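Local coordinates for protein prephenate dehydrogenase (Aquifex aeolicus, PDB 2G5C) that probably catalyses the NAD(+)-dependent oxidative decarboxylation of prephenate to 3-(4-hydroxyphenyl)pyruvate, a step of L-tyrosine biosynthesis, at residues 10-15 with 133-138. Numbering follows the deposited sequence.
Sequences GFMGGS and DNLYEG. With NAD (nicotinamide-adenine-dinucleotide), chain E.
The first turn of the dinucleotide-binding helix of a Rossmann fold, where Phe11, Met12 and Ser15 meet Leu135 and Tyr136, joins the cofactor pyrophosphate to the loop 133-138. Gly10 and Gly13 fit a GxGxxG pattern, and the bound NAD is consistent with it: Phe11 N donates to O1A of one phosphate at 3.0 Å and Met12 N to O1N of the other, both nearly straight. Gly10 CA lies 3.4 Å from NAD O5B, so the backbone itself lies against the cofactor.

Behind the phosphates, Leu135 enters as a wedge. Its CG lies trans to the backbone N (chi1 -177°), which carries the branch in toward the helix; there CD1 lies 3.7 Å from Phe11 CZ, while CD2 packs among the Phe11 ring, Ser15 and the selenium of Met12, the SE to CD2 distance being 3.7 Å. Met12 is a selenomethionine, and its chain, bent at both chi2 and chi3, carries CE to 3.6 Å from NAD C5N; the residue thereby bridges the nicotinamide and the loop. Ser15 OG donates to Phe11 O at 2.6 Å, 29° out of the carbonyl plane and from the face opposite Ser15 N, so two donors grip that oxygen. The same hydroxyl is bonded to Leu132 N, which ties the helix to the incoming loop.

Tyr136 turns the edge of its ring to the Ser15 backbone, CE2 being 3.9 Å from Ser15 C, and its OH is hydrogen-bonded to Gln95. The ring also meets Trp161 edge-to-face and touches Phe16 and Ser19, further along helix 11-22. Pro119 of strand 114-120 touches both Met12 and Tyr136; the buried contact thus has this strand beside it and joins helix 11-22 to the loop that runs from the strand to strand 140-143.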
loop_
_atom_site.group_PDB
_atom_site.type_symbol
_atom_site.label_atom_id
_atom_site.label_comp_id
_atom_site.label_asym_id
_atom_site.label_seq_id
_atom_site.Cartn_x
_atom_site.Cartn_y
_atom_site.Cartn_z
ATOM N N GLY A 10 26.017 4.458 6.797
ATOM C CA GLY A 10 25.087 3.375 6.549
ATOM C C GLY A 10 24.606 3.423 5.115
ATOM O O GLY A 10 25.351 3.815 4.213
ATOM N N PHE A 11 23.356 3.025 4.899
ATOM C CA PHE A 11 22.779 3.030 3.565
ATOM C C PHE A 11 22.777 4.432 2.954
ATOM O O PHE A 11 23.237 4.631 1.832
ATOM C CB PHE A 11 21.345 2.487 3.613
ATOM C CG PHE A 11 20.603 2.637 2.321
ATOM C CD1 PHE A 11 21.010 1.944 1.187
ATOM C CD2 PHE A 11 19.508 3.487 2.229
ATOM C CE1 PHE A 11 20.336 2.097 -0.023
ATOM C CE2 PHE A 11 18.827 3.648 1.026
ATOM C CZ PHE A 11 19.243 2.950 -0.103
HETATM N N MSE A 12 22.255 5.401 3.696
HETATM C CA MSE A 12 22.185 6.772 3.208
HETATM C C MSE A 12 23.555 7.450 3.194
HETATM O O MSE A 12 23.954 8.034 2.183
HETATM C CB MSE A 12 21.197 7.581 4.056
HETATM C CG MSE A 12 19.776 7.013 4.071
HETATM SE SE MSE A 12 18.890 7.021 2.342
HETATM C CE MSE A 12 18.557 8.922 2.200
ATOM N N GLY A 13 24.271 7.377 4.310
ATOM C CA GLY A 13 25.588 7.987 4.367
ATOM C C GLY A 13 26.441 7.419 3.251
ATOM O O GLY A 13 27.098 8.154 2.514
ATOM N N GLY A 14 26.410 6.097 3.116
ATOM C CA GLY A 14 27.177 5.438 2.075
ATOM C C GLY A 14 26.728 5.805 0.673
ATOM O O GLY A 14 27.554 5.916 -0.229
ATOM N N SER A 15 25.426 5.999 0.480
ATOM C CA SER A 15 24.908 6.350 -0.843
ATOM C C SER A 15 25.349 7.745 -1.266
ATOM O O SER A 15 25.693 7.969 -2.428
ATOM C CB SER A 15 23.375 6.266 -0.870
ATOM O OG SER A 15 22.929 4.928 -0.700
ATOM N N ASP A 133 25.152 4.406 -5.817
ATOM C CA ASP A 133 25.704 5.656 -6.325
ATOM C C ASP A 133 24.757 6.396 -7.265
ATOM O O ASP A 133 25.198 7.186 -8.099
ATOM C CB ASP A 133 27.029 5.391 -7.044
ATOM C CG ASP A 133 26.861 4.525 -8.280
ATOM O OD1 ASP A 133 26.083 4.912 -9.176
ATOM O OD2 ASP A 133 27.507 3.460 -8.362
ATOM N N ASN A 134 23.458 6.147 -7.133
ATOM C CA ASN A 134 22.476 6.808 -7.989
ATOM C C ASN A 134 21.178 7.006 -7.231
ATOM O O ASN A 134 20.184 7.462 -7.794
ATOM C CB ASN A 134 22.196 5.961 -9.227
ATOM C CG ASN A 134 21.542 4.638 -8.881
ATOM O OD1 ASN A 134 22.130 3.802 -8.196
ATOM N ND2 ASN A 134 20.312 4.446 -9.343
ATOM N N LEU A 135 21.199 6.657 -5.949
ATOM C CA LEU A 135 20.029 6.764 -5.090
ATOM C C LEU A 135 19.262 8.082 -5.201
ATOM O O LEU A 135 18.046 8.114 -5.016
ATOM C CB LEU A 135 20.440 6.545 -3.633
ATOM C CG LEU A 135 19.292 6.561 -2.623
ATOM C CD1 LEU A 135 18.390 5.349 -2.851
ATOM C CD2 LEU A 135 19.849 6.551 -1.210
ATOM N N TYR A 136 19.963 9.164 -5.515
ATOM C CA TYR A 136 19.327 10.474 -5.606
ATOM C C TYR A 136 18.972 10.932 -7.022
ATOM O O TYR A 136 18.233 11.903 -7.191
ATOM C CB TYR A 136 20.236 11.512 -4.946
ATOM C CG TYR A 136 20.727 11.091 -3.576
ATOM C CD1 TYR A 136 19.874 11.103 -2.471
ATOM C CD2 TYR A 136 22.039 10.655 -3.389
ATOM C CE1 TYR A 136 20.314 10.694 -1.213
ATOM C CE2 TYR A 136 22.490 10.241 -2.137
ATOM C CZ TYR A 136 21.623 10.265 -1.054
ATOM O OH TYR A 136 22.064 9.873 0.189
ATOM N N GLU A 137 19.488 10.235 -8.031
ATOM C CA GLU A 137 19.230 10.593 -9.425
ATOM C C GLU A 137 17.757 10.857 -9.733
ATOM O O GLU A 137 16.943 9.937 -9.758
ATOM C CB GLU A 137 19.748 9.493 -10.354
ATOM C CG GLU A 137 21.243 9.251 -10.266
ATOM C CD GLU A 137 22.058 10.428 -10.766
ATOM O OE1 GLU A 137 21.884 11.544 -10.237
ATOM O OE2 GLU A 137 22.877 10.237 -11.690
ATOM N N GLY A 138 17.424 12.122 -9.969
ATOM C CA GLY A 138 16.054 12.486 -10.284
ATOM C C GLY A 138 15.148 12.639 -9.077
ATOM O O GLY A 138 14.070 13.225 -9.178
HETATM P PA NAD E . 21.464 2.830 8.567
HETATM O O1A NAD E . 21.772 2.150 7.299
HETATM O O2A NAD E . 21.003 1.946 9.705
HETATM O O5B NAD E . 22.766 3.658 8.961
HETATM C C5B NAD E . 22.786 4.410 10.140
HETATM C C4B NAD E . 24.217 4.507 10.637
HETATM O O4B NAD E . 24.133 5.237 11.833
HETATM C C3B NAD E . 24.824 3.138 11.021
HETATM O O3B NAD E . 25.997 2.841 10.273
HETATM C C2B NAD E . 25.048 3.271 12.529
HETATM O O2B NAD E . 26.131 2.540 13.064
HETATM C C1B NAD E . 25.181 4.772 12.630
HETATM N N9A NAD E . 25.040 5.422 13.945
HETATM C C8A NAD E . 24.130 5.179 14.947
HETATM N N7A NAD E . 24.378 6.019 15.967
HETATM C C5A NAD E . 25.432 6.799 15.638
HETATM C C6A NAD E . 26.129 7.833 16.281
HETATM N N6A NAD E . 25.781 8.239 17.489
HETATM N N1A NAD E . 27.206 8.446 15.638
HETATM C C2A NAD E . 27.596 8.039 14.362
HETATM N N3A NAD E . 26.913 7.017 13.717
HETATM C C4A NAD E . 25.853 6.420 14.356
HETATM O O3 NAD E . 20.338 3.999 8.363
HETATM P PN NAD E . 20.031 4.788 6.998
HETATM O O1N NAD E . 21.298 4.956 6.260
HETATM O O2N NAD E . 18.946 4.059 6.287
HETATM O O5D NAD E . 19.425 6.230 7.397
HETATM C C5D NAD E . 20.197 7.188 8.095
HETATM C C4D NAD E . 19.462 8.537 8.264
HETATM O O4D NAD E . 18.852 8.912 7.039
HETATM C C3D NAD E . 18.363 8.642 9.330
HETATM O O3D NAD E . 18.602 9.812 10.116
HETATM C C2D NAD E . 17.049 8.743 8.571
HETATM O O2D NAD E . 16.087 9.563 9.229
HETATM C C1D NAD E . 17.496 9.271 7.209
HETATM N N1N NAD E . 16.734 8.786 6.016
HETATM C C2N NAD E . 16.585 7.412 5.841
HETATM C C3N NAD E . 15.877 6.923 4.735
HETATM C C7N NAD E . 15.727 5.440 4.560
HETATM O O7N NAD E . 15.031 4.995 3.471
HETATM N N7N NAD E . 16.231 4.551 5.398
HETATM C C4N NAD E . 15.321 7.848 3.808
HETATM C C5N NAD E . 15.478 9.240 3.997
HETATM C C6N NAD E . 16.193 9.699 5.116
#